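Local coordinates for hydroquinone dioxygenase large subunit (Pseudomonas sp., PDB 4ZXA), which is the large subunit of a two-subunit, iron(II)-dependent ring-cleaving enzyme that catalyses oxidation of hydroquinone by the 1,2-dioxygenase reaction, at residues Q266-I271 and R310-V315; E262-M267 and I287-G292; T27-F32 and R134-A139. All blocks are in the same frame, centred on the assembly; numbering follows the deposited sequence.

Contact 1: Q266-I271 and R310-V315; sequences QMSDEI and RSMLMV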
loop_
_atom_site.group_PDB
_atom_site.type_symbol
_atom_site.label_atom_id
_atom_site.label_comp_id
_atom_site.label_asym_id
_atom_site.label_seq_id
_atom_site.Cartn_x
_atom_site.Cartn_y
_atom_site.Cartn_z
ATOM N N GLN E 266 -8.887 0.389 -24.410
ATOM C CA GLN E 266 -7.523 0.849 -24.152
ATOM C C GLN E 266 -6.924 1.503 -25.410
ATOM O O GLN E 266 -6.779 0.856 -26.449
ATOM C CB GLN E 266 -6.653 -0.306 -23.630
ATOM C CG GLN E 266 -5.270 0.100 -23.136
ATOM C CD GLN E 266 -5.334 0.922 -21.864
ATOM O OE1 GLN E 266 -6.193 0.691 -21.019
ATOM N NE2 GLN E 266 -4.432 1.894 -21.722
ATOM N N MET E 267 -6.580 2.785 -25.326
ATOM C CA MET E 267 -6.181 3.508 -26.535
ATOM C C MET E 267 -4.672 3.560 -26.756
ATOM O O MET E 267 -4.209 3.514 -27.899
ATOM C CB MET E 267 -6.799 4.912 -26.584
ATOM C CG MET E 267 -8.282 4.890 -26.875
ATOM S SD MET E 267 -9.018 6.526 -27.071
ATOM C CE MET E 267 -8.431 7.347 -25.598
ATOM N N SER E 268 -3.910 3.652 -25.669
ATOM C CA SER E 268 -2.453 3.620 -25.761
ATOM C C SER E 268 -1.847 2.777 -24.653
ATOM O O SER E 268 -2.425 2.650 -23.580
ATOM C CB SER E 268 -1.869 5.028 -25.688
ATOM O OG SER E 268 -1.494 5.347 -24.363
ATOM N N ASP E 269 -0.685 2.195 -24.930
ATOM C CA ASP E 269 0.079 1.469 -23.932
ATOM C C ASP E 269 -0.689 0.280 -23.353
ATOM O O ASP E 269 -1.322 -0.465 -24.109
ATOM C CB ASP E 269 0.573 2.440 -22.861
ATOM C CG ASP E 269 1.461 3.526 -23.458
ATOM O OD1 ASP E 269 2.600 3.192 -23.859
ATOM O OD2 ASP E 269 1.024 4.699 -23.566
ATOM N N GLU E 270 -0.623 0.089 -22.036
ATOM C CA GLU E 270 -1.317 -1.029 -21.411
ATOM C C GLU E 270 -1.647 -0.785 -19.951
ATOM O O GLU E 270 -0.944 -0.050 -19.262
ATOM C CB GLU E 270 -0.528 -2.341 -21.567
ATOM C CG GLU E 270 0.787 -2.415 -20.778
ATOM C CD GLU E 270 1.462 -3.795 -20.847
ATOM O OE1 GLU E 270 1.038 -4.647 -21.659
ATOM O OE2 GLU E 270 2.428 -4.035 -20.086
ATOM N N ILE E 271 -2.725 -1.424 -19.502
ATOM C CA ILE E 271 -3.164 -1.404 -18.112
ATOM C C ILE E 271 -3.473 -2.831 -17.651
ATOM O O ILE E 271 -4.010 -3.649 -18.418
ATOM C CB ILE E 271 -4.442 -0.527 -17.930
ATOM C CG1 ILE E 271 -4.165 0.940 -18.304
ATOM C CG2 ILE E 271 -4.977 -0.631 -16.500
ATOM C CD1 ILE E 271 -5.372 1.853 -18.200
ATOM N N ARG E 310 1.974 6.264 -17.961
ATOM C CA ARG E 310 0.788 7.056 -18.254
ATOM C C ARG E 310 0.214 6.621 -19.599
ATOM O O ARG E 310 0.877 6.764 -20.633
ATOM C CB ARG E 310 1.133 8.543 -18.291
ATOM C CG ARG E 310 0.030 9.480 -17.792
ATOM C CD ARG E 310 0.462 10.929 -17.980
ATOM N NE ARG E 310 -0.441 11.924 -17.418
ATOM C CZ ARG E 310 -0.475 12.249 -16.128
ATOM N NH1 ARG E 310 0.324 11.636 -15.256
ATOM N NH2 ARG E 310 -1.318 13.183 -15.705
ATOM N N SER E 311 -1.021 6.111 -19.580
ATOM C CA SER E 311 -1.669 5.573 -20.768
ATOM C C SER E 311 -3.048 6.182 -21.031
ATOM O O SER E 311 -3.706 6.686 -20.123
ATOM C CB SER E 311 -1.809 4.057 -20.654
ATOM O OG SER E 311 -2.577 3.709 -19.518
ATOM N N MET E 312 -3.491 6.101 -22.281
ATOM C CA MET E 312 -4.757 6.692 -22.654
ATOM C C MET E 312 -5.827 5.629 -22.595
ATOM O O MET E 312 -5.761 4.634 -23.323
ATOM C CB MET E 312 -4.666 7.284 -24.051
ATOM C CG MET E 312 -3.529 8.279 -24.201
ATOM S SD MET E 312 -3.629 9.095 -25.803
ATOM C CE MET E 312 -2.353 10.352 -25.620
ATOM N N LEU E 313 -6.794 5.817 -21.703
ATOM C CA LEU E 313 -7.882 4.856 -21.548
ATOM C C LEU E 313 -9.216 5.521 -21.836
ATOM O O LEU E 313 -9.510 6.607 -21.339
ATOM C CB LEU E 313 -7.907 4.249 -20.138
ATOM C CG LEU E 313 -9.159 3.423 -19.783
ATOM C CD1 LEU E 313 -9.249 2.158 -20.628
ATOM C CD2 LEU E 313 -9.167 3.045 -18.327
ATOM N N MET E 314 -10.029 4.866 -22.646
ATOM C CA MET E 314 -11.370 5.364 -22.869
ATOM C C MET E 314 -12.360 4.610 -21.987
ATOM O O MET E 314 -12.510 3.391 -22.126
ATOM C CB MET E 314 -11.759 5.220 -24.334
ATOM C CG MET E 314 -13.232 5.507 -24.582
ATOM S SD MET E 314 -13.602 7.257 -24.422
ATOM C CE MET E 314 -12.854 7.924 -25.907
ATOM N N VAL E 315 -13.017 5.330 -21.074
ATOM C CA VAL E 315 -14.105 4.763 -20.274
ATOM C C VAL E 315 -15.442 5.167 -20.899
ATOM O O VAL E 315 -15.751 6.355 -21.046
ATOM C CB VAL E 315 -14.060 5.221 -18.788
ATOM C CG1 VAL E 315 -15.181 4.544 -17.986
ATOM C CG2 VAL E 315 -12.694 4.935 -18.167
#
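Met267 meets Met312 where one sheet of the cupin fold hands its chain to the other: strand 262-266, antiparallel to strand 310-318, stops here and the chain turns toward strand 270-277. The last regular pair is Gln266 with Leu313, a non-hydrogen-bonded one. Just past it the carbonyl oxygen of Met312 is gripped twice, by Met267 N at 2.8 Å and by Ser268 N, which comes in the carbonyl plane on a lone pair. Met267 bends at its last torsion (chi3 -51°), which turns CE back to lie 4.1 Å from Met312 CB, while its SD rests against CB of Met314. Met267 and Met312 cross at about a right angle; Met312 then runs out extended toward Phe220 and Leu223 of helix 219-224, with Phe14 of the small subunit also packing on it. The hydroxyl of Ser268 binds the same strand: OG accepts Met312 N at 3.0 Å and donates to Asp269 OD2, 2.7 Å away, on the anti side and well out of the carboxylate plane. Ser311 is pressed in between, its CB 3.3 Å from Ser268 O and its OG packed on Ile271 CG1 while hydrogen-bonded to Ser307. Gln266 lies over this turn with its amide fixed: NE2 gives a nearly straight bond (169°) to Ser268 O, within the amide plane, leaving OE1 to face Leu313 CD1. The Leu313 side chain also borders the pocket, its nearest atom about 4 Å from the bound 4-hydroxybenzonitrile, and its other methyl, CD2, touches Ile271 CD1 at 4.0 Å.

Contact 2: E262-M267 and I287-G292; sequences EWFIQM and ITMRAG. With CD (cadmium ion), chain I; H8N (4-hydroxybenzonitrile), chain J.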
loop_
_atom_site.group_PDB
_atom_site.type_symbol
_atom_site.label_atom_id
_atom_site.label_comp_id
_atom_site.label_asym_id
_atom_site.label_seq_id
_atom_site.Cartn_x
_atom_site.Cartn_y
_atom_site.Cartn_z
ATOM N N GLU E 262 -19.397 -1.940 -17.030
ATOM C CA GLU E 262 -18.564 -0.860 -17.557
ATOM C C GLU E 262 -17.836 -1.329 -18.802
ATOM O O GLU E 262 -17.546 -2.525 -18.925
ATOM C CB GLU E 262 -17.516 -0.439 -16.539
ATOM C CG GLU E 262 -18.080 0.194 -15.308
ATOM C CD GLU E 262 -17.102 0.175 -14.154
ATOM O OE1 GLU E 262 -16.147 -0.636 -14.210
ATOM O OE2 GLU E 262 -17.284 0.967 -13.207
ATOM N N TRP E 263 -17.528 -0.392 -19.705
ATOM C CA TRP E 263 -16.727 -0.698 -20.887
ATOM C C TRP E 263 -15.418 0.094 -20.920
ATOM O O TRP E 263 -15.401 1.317 -20.763
ATOM C CB TRP E 263 -17.525 -0.469 -22.168
ATOM C CG TRP E 263 -18.664 -1.434 -22.338
ATOM C CD1 TRP E 263 -19.915 -1.331 -21.794
ATOM C CD2 TRP E 263 -18.664 -2.645 -23.112
ATOM N NE1 TRP E 263 -20.696 -2.404 -22.181
ATOM C CE2 TRP E 263 -19.949 -3.223 -22.987
ATOM C CE3 TRP E 263 -17.716 -3.290 -23.910
ATOM C CZ2 TRP E 263 -20.293 -4.414 -23.621
ATOM C CZ3 TRP E 263 -18.058 -4.469 -24.529
ATOM C CH2 TRP E 263 -19.335 -5.018 -24.389
ATOM N N PHE E 264 -14.318 -0.626 -21.111
ATOM C CA PHE E 264 -12.998 -0.027 -21.232
ATOM C C PHE E 264 -12.453 -0.261 -22.656
ATOM O O PHE E 264 -12.423 -1.400 -23.126
ATOM C CB PHE E 264 -12.043 -0.671 -20.220
ATOM C CG PHE E 264 -12.355 -0.371 -18.773
ATOM C CD1 PHE E 264 -13.208 0.662 -18.417
ATOM C CD2 PHE E 264 -11.761 -1.114 -17.758
ATOM C CE1 PHE E 264 -13.484 0.939 -17.073
ATOM C CE2 PHE E 264 -12.028 -0.839 -16.411
ATOM C CZ PHE E 264 -12.895 0.192 -16.073
ATOM N N ILE E 265 -12.050 0.804 -23.352
ATOM C CA ILE E 265 -11.296 0.668 -24.610
ATOM C C ILE E 265 -9.902 1.248 -24.430
ATOM O O ILE E 265 -9.750 2.471 -24.315
ATOM C CB ILE E 265 -11.898 1.478 -25.744
ATOM C CG1 ILE E 265 -13.426 1.351 -25.778
ATOM C CG2 ILE E 265 -11.250 1.074 -27.069
ATOM C CD1 ILE E 265 -13.938 0.195 -26.558
ATOM N N GLN E 266 -8.887 0.389 -24.410
ATOM C CA GLN E 266 -7.523 0.849 -24.152
ATOM C C GLN E 266 -6.924 1.503 -25.410
ATOM O O GLN E 266 -6.779 0.856 -26.449
ATOM C CB GLN E 266 -6.653 -0.306 -23.630
ATOM C CG GLN E 266 -5.270 0.100 -23.136
ATOM C CD GLN E 266 -5.334 0.922 -21.864
ATOM O OE1 GLN E 266 -6.193 0.691 -21.019
ATOM N NE2 GLN E 266 -4.432 1.894 -21.722
ATOM N N MET E 267 -6.580 2.785 -25.326
ATOM C CA MET E 267 -6.181 3.508 -26.535
ATOM C C MET E 267 -4.672 3.560 -26.756
ATOM O O MET E 267 -4.209 3.514 -27.899
ATOM C CB MET E 267 -6.799 4.912 -26.584
ATOM C CG MET E 267 -8.282 4.890 -26.875
ATOM S SD MET E 267 -9.018 6.526 -27.071
ATOM C CE MET E 267 -8.431 7.347 -25.598
ATOM N N ILE E 287 -6.763 -9.226 -16.097
ATOM C CA ILE E 287 -6.890 -8.740 -17.466
ATOM C C ILE E 287 -5.820 -7.709 -17.846
ATOM O O ILE E 287 -5.696 -6.667 -17.211
ATOM C CB ILE E 287 -8.289 -8.143 -17.718
ATOM C CG1 ILE E 287 -9.375 -9.156 -17.365
ATOM C CG2 ILE E 287 -8.446 -7.681 -19.166
ATOM C CD1 ILE E 287 -10.743 -8.713 -17.823
ATOM N N THR E 288 -5.057 -8.011 -18.894
ATOM C CA THR E 288 -4.065 -7.090 -19.418
ATOM C C THR E 288 -4.628 -6.440 -20.664
ATOM O O THR E 288 -4.931 -7.113 -21.635
ATOM C CB THR E 288 -2.773 -7.813 -19.787
ATOM O OG1 THR E 288 -2.267 -8.519 -18.646
ATOM C CG2 THR E 288 -1.731 -6.820 -20.280
ATOM N N MET E 289 -4.796 -5.128 -20.640
ATOM C CA MET E 289 -5.399 -4.455 -21.779
ATOM C C MET E 289 -4.349 -3.674 -22.550
ATOM O O MET E 289 -3.707 -2.762 -22.012
ATOM C CB MET E 289 -6.571 -3.560 -21.349
ATOM C CG MET E 289 -7.803 -4.337 -20.857
ATOM S SD MET E 289 -9.340 -3.369 -20.727
ATOM C CE MET E 289 -9.764 -3.072 -22.449
ATOM N N ARG E 290 -4.172 -4.054 -23.809
ATOM C CA ARG E 290 -3.201 -3.431 -24.690
ATOM C C ARG E 290 -3.895 -2.514 -25.682
ATOM O O ARG E 290 -5.120 -2.537 -25.819
ATOM C CB ARG E 290 -2.405 -4.507 -25.430
ATOM C CG ARG E 290 -1.777 -5.537 -24.506
ATOM C CD ARG E 290 -0.728 -6.381 -25.209
ATOM N NE ARG E 290 0.072 -7.092 -24.219
ATOM C CZ ARG E 290 0.150 -8.414 -24.112
ATOM N NH1 ARG E 290 -0.502 -9.207 -24.960
ATOM N NH2 ARG E 290 0.894 -8.945 -23.154
ATOM N N ALA E 291 -3.105 -1.709 -26.376
ATOM C CA ALA E 291 -3.643 -0.720 -27.302
ATOM C C ALA E 291 -4.650 -1.357 -28.256
ATOM O O ALA E 291 -4.338 -2.346 -28.943
ATOM C CB ALA E 291 -2.508 -0.042 -28.077
ATOM N N GLY E 292 -5.856 -0.790 -28.294
ATOM C CA GLY E 292 -6.926 -1.332 -29.109
ATOM C C GLY E 292 -7.867 -2.319 -28.431
ATOM O O GLY E 292 -8.911 -2.644 -28.977
HETATM CD CD CD I . -15.489 -0.188 -11.942
HETATM N NAA H8N J . -14.107 1.677 -12.222
HETATM C CAC H8N J . -13.383 2.478 -12.599
HETATM C CAI H8N J . -12.430 3.499 -13.124
HETATM C CAF H8N J . -11.601 3.143 -14.181
HETATM C CAD H8N J . -10.696 4.065 -14.698
HETATM C CAH H8N J . -10.654 5.328 -14.128
HETATM O OAB H8N J . -9.759 6.240 -14.619
HETATM C CAE H8N J . -11.481 5.687 -13.070
HETATM C CAG H8N J . -12.382 4.762 -12.565
#
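Phe264 and Met289 touch at the inner side of the cupin fold, with the Met289 sulfur at the edge of the phenyl ring, near its plane. SD lies 3.9 Å from Phe264 CB, and a bend at the last torsion (chi3 70°) lays CE 3.2 Å from Phe264 O. The far end of the ring serves the pocket: Phe264 CZ is 3.7 Å from CAF of 4-hydroxybenzonitrile. Two residues back, Glu262 clasps the cadmium ion with both carboxylate oxygens, OE1 at 2.4 Å and OE2 at 2.5 Å; His256, Asn258 and His303 complete the protein's share, and the sixth metal bond comes from the nitrile nitrogen NAA, 2.3 Å from cadmium. Behind this shell, Gln266 lays CG on the carbonyl oxygen of Met289 and CB on that of Arg290. Its own carbonyl oxygen, Gln266 O, accepts Gly292 N at 2.6 Å. Gly292 has a positive phi (93°), a backbone shape that leaves no room for a CB beside the carbonyl oxygen of Ala291. Farther out, Ile287 and Thr288 pair antiparallel with a strand of the small subunit, and the sheet continues across the interface. Glu248 holds the ligand's hydroxyl end; cadmium probably occupies the iron(II) position, which would let the nitrile compete there for a coordination place.

Contact 3: T27-F32 and R134-A139; sequences TGYRSF and RDWTNA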
loop_
_atom_site.group_PDB
_atom_site.type_symbol
_atom_site.label_atom_id
_atom_site.label_comp_id
_atom_site.label_asym_id
_atom_site.label_seq_id
_atom_site.Cartn_x
_atom_site.Cartn_y
_atom_site.Cartn_z
ATOM N N THR E 27 0.484 18.508 15.279
ATOM C CA THR E 27 0.470 18.113 13.875
ATOM C C THR E 27 0.050 19.243 12.964
ATOM O O THR E 27 0.506 19.322 11.823
ATOM C CB THR E 27 -0.442 16.902 13.614
ATOM O OG1 THR E 27 -1.813 17.304 13.695
ATOM C CG2 THR E 27 -0.170 15.797 14.626
ATOM N N GLY E 28 -0.821 20.116 13.465
ATOM C CA GLY E 28 -1.294 21.251 12.686
ATOM C C GLY E 28 -2.568 20.951 11.915
ATOM O O GLY E 28 -3.061 21.796 11.163
ATOM N N TYR E 29 -3.110 19.751 12.100
ATOM C CA TYR E 29 -4.296 19.342 11.358
ATOM C C TYR E 29 -5.537 19.324 12.242
ATOM O O TYR E 29 -5.448 19.141 13.447
ATOM C CB TYR E 29 -4.112 17.949 10.739
ATOM C CG TYR E 29 -2.921 17.782 9.808
ATOM C CD1 TYR E 29 -2.872 18.434 8.580
ATOM C CD2 TYR E 29 -1.865 16.939 10.139
ATOM C CE1 TYR E 29 -1.793 18.271 7.723
ATOM C CE2 TYR E 29 -0.785 16.772 9.285
ATOM C CZ TYR E 29 -0.759 17.441 8.081
ATOM O OH TYR E 29 0.316 17.286 7.237
ATOM N N ARG E 30 -6.693 19.481 11.614
ATOM C CA ARG E 30 -7.980 19.375 12.283
ATOM C C ARG E 30 -8.532 17.957 12.186
ATOM O O ARG E 30 -8.434 17.318 11.149
ATOM C CB ARG E 30 -8.987 20.303 11.601
ATOM C CG ARG E 30 -8.560 21.748 11.459
ATOM C CD ARG E 30 -9.623 22.531 10.700
ATOM N NE ARG E 30 -9.305 23.952 10.638
ATOM C CZ ARG E 30 -9.653 24.823 11.577
ATOM N NH1 ARG E 30 -10.327 24.411 12.643
ATOM N NH2 ARG E 30 -9.331 26.104 11.455
ATOM N N SER E 31 -9.142 17.470 13.249
ATOM C CA SER E 31 -9.885 16.222 13.155
ATOM C C SER E 31 -11.304 16.553 12.708
ATOM O O SER E 31 -11.742 17.683 12.839
ATOM C CB SER E 31 -9.906 15.492 14.501
ATOM O OG SER E 31 -10.475 16.316 15.507
ATOM N N PHE E 32 -12.019 15.571 12.172
ATOM C CA PHE E 32 -13.381 15.800 11.697
ATOM C C PHE E 32 -14.345 14.751 12.239
ATOM O O PHE E 32 -13.972 13.606 12.508
ATOM C CB PHE E 32 -13.441 15.850 10.159
ATOM C CG PHE E 32 -12.777 17.063 9.559
ATOM C CD1 PHE E 32 -11.407 17.088 9.329
ATOM C CD2 PHE E 32 -13.516 18.185 9.232
ATOM C CE1 PHE E 32 -10.790 18.210 8.779
ATOM C CE2 PHE E 32 -12.909 19.303 8.679
ATOM C CZ PHE E 32 -11.547 19.316 8.452
ATOM N N ARG E 134 -8.973 19.844 1.836
ATOM C CA ARG E 134 -8.442 21.187 2.013
ATOM C C ARG E 134 -7.450 21.203 3.159
ATOM O O ARG E 134 -6.326 21.679 3.014
ATOM C CB ARG E 134 -9.575 22.185 2.272
ATOM C CG ARG E 134 -9.168 23.649 2.147
ATOM C CD ARG E 134 -10.369 24.588 2.334
ATOM N NE ARG E 134 -10.001 25.988 2.112
ATOM C CZ ARG E 134 -10.426 26.732 1.090
ATOM N NH1 ARG E 134 -11.261 26.231 0.178
ATOM N NH2 ARG E 134 -10.021 27.991 0.983
ATOM N N ASP E 135 -7.858 20.657 4.299
ATOM C CA ASP E 135 -7.024 20.725 5.485
ATOM C C ASP E 135 -5.801 19.785 5.450
ATOM O O ASP E 135 -4.716 20.170 5.877
ATOM C CB ASP E 135 -7.864 20.501 6.742
ATOM C CG ASP E 135 -7.079 20.780 8.021
ATOM O OD1 ASP E 135 -6.799 21.967 8.299
ATOM O OD2 ASP E 135 -6.737 19.814 8.742
ATOM N N TRP E 136 -5.963 18.568 4.933
ATOM C CA TRP E 136 -4.891 17.572 5.009
ATOM C C TRP E 136 -3.932 17.580 3.811
ATOM O O TRP E 136 -2.896 16.891 3.821
ATOM C CB TRP E 136 -5.468 16.168 5.205
ATOM C CG TRP E 136 -6.254 16.016 6.470
ATOM C CD1 TRP E 136 -6.478 16.971 7.416
ATOM C CD2 TRP E 136 -6.916 14.833 6.931
ATOM N NE1 TRP E 136 -7.236 16.459 8.433
ATOM C CE2 TRP E 136 -7.522 15.147 8.159
ATOM C CE3 TRP E 136 -7.050 13.538 6.420
ATOM C CZ2 TRP E 136 -8.256 14.216 8.889
ATOM C CZ3 TRP E 136 -7.781 12.614 7.146
ATOM C CH2 TRP E 136 -8.372 12.956 8.364
ATOM N N THR E 137 -4.269 18.357 2.788
ATOM C CA THR E 137 -3.397 18.454 1.634
ATOM C C THR E 137 -2.481 19.672 1.707
ATOM O O THR E 137 -2.919 20.804 1.548
ATOM C CB THR E 137 -4.185 18.492 0.324
ATOM O OG1 THR E 137 -5.105 17.392 0.289
ATOM C CG2 THR E 137 -3.229 18.404 -0.858
ATOM N N ASN E 138 -1.203 19.411 1.930
ATOM C CA ASN E 138 -0.196 20.443 2.027
ATOM C C ASN E 138 0.179 20.936 0.656
ATOM O O ASN E 138 -0.147 20.298 -0.338
ATOM C CB ASN E 138 1.036 19.879 2.725
ATOM C CG ASN E 138 0.718 19.353 4.100
ATOM O OD1 ASN E 138 -0.055 19.968 4.842
ATOM N ND2 ASN E 138 1.282 18.197 4.442
ATOM N N ALA E 139 0.883 22.063 0.613
ATOM C CA ALA E 139 1.188 22.758 -0.641
ATOM C C ALA E 139 2.135 21.945 -1.505
ATOM O O ALA E 139 2.389 22.285 -2.656
ATOM C CB ALA E 139 1.794 24.118 -0.353
HETATM O O HOH W 1 -5.145 22.987 9.812
#
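The backbone of the irregular run 27-32 passes the C-terminal end of helix 122-136, coming nearest at Tyr29 and Trp136, whose CA atoms are 6.6 Å apart. Two side chains of the helix hold the peptide groups of Arg30. Asp135, its CG turned anti to N (chi1 -171°), accepts Arg30 N on OD2 at 2.9 Å, from the syn side, somewhat out of the carboxylate plane. Trp136 NE1 donates to Arg30 O at 3.1 Å, with the bond lying in both the indole plane and the carbonyl plane. The other Asp135 oxygen, OD1, accepts a hydrogen bond from a water that also donates to Gly28 O. Arg30 brings CG and CD alongside OD1, which sits at the edge of its guanidinium, but NE stays 4.0 Å from that atom, a long salt bridge, and NH1 bonds to Ser21 O. Here, in the N-terminal region, the helix packs beside the sheet of strands 32-34 and 37-41 through an aromatic cluster of Tyr29, Phe32 and Trp136. The Tyr29 ring meets the indole obliquely, planes at 68°, with CD1 4.1 Å from Trp136 CD1. Phe32 turns its edge to Trp136 NE1 and to Asp135 CB. At the far end of the tyrosine, Asn138 ND2 donates to Tyr29 OH at 3.1 Å within its amide plane, which is nearly coplanar with the ring (24°). The same hydroxyl bonds to Gly155 O, and Asn138 OD1 accepts Asn158 N. With a leucine in place of Tyr29, Asn138 ND2 and Gly155 O would probably lose their shared hydroxyl partner, with a gap opened beside Asn138. An ST turn leads into Tyr29, Thr27 OG1 accepting Tyr29 N at 3.2 Å.

From the N terminus, contact 3 comes first: it closes a span of about a hundred residues, bringing the loop between strands 19-20 and 32-34 to the end of helix 122-136, and closes well before contacts 1 and 2 begin. Contacts 1 and 2 then leave from one shared place, Gln266 and Met267. Contact 2 returns after 19 residues at 287-292, and its short loop lies within the longer one that contact 1 closes at 310-315. Together they join strands 262-266 and 310-318 of one sheet to strands 270-277 and 283-290 of the other; the centres of contacts 1 and 2 are about 6 Å apart. Contact 3 lies across the chain's centre, about 34 Å from contact 1 between centres.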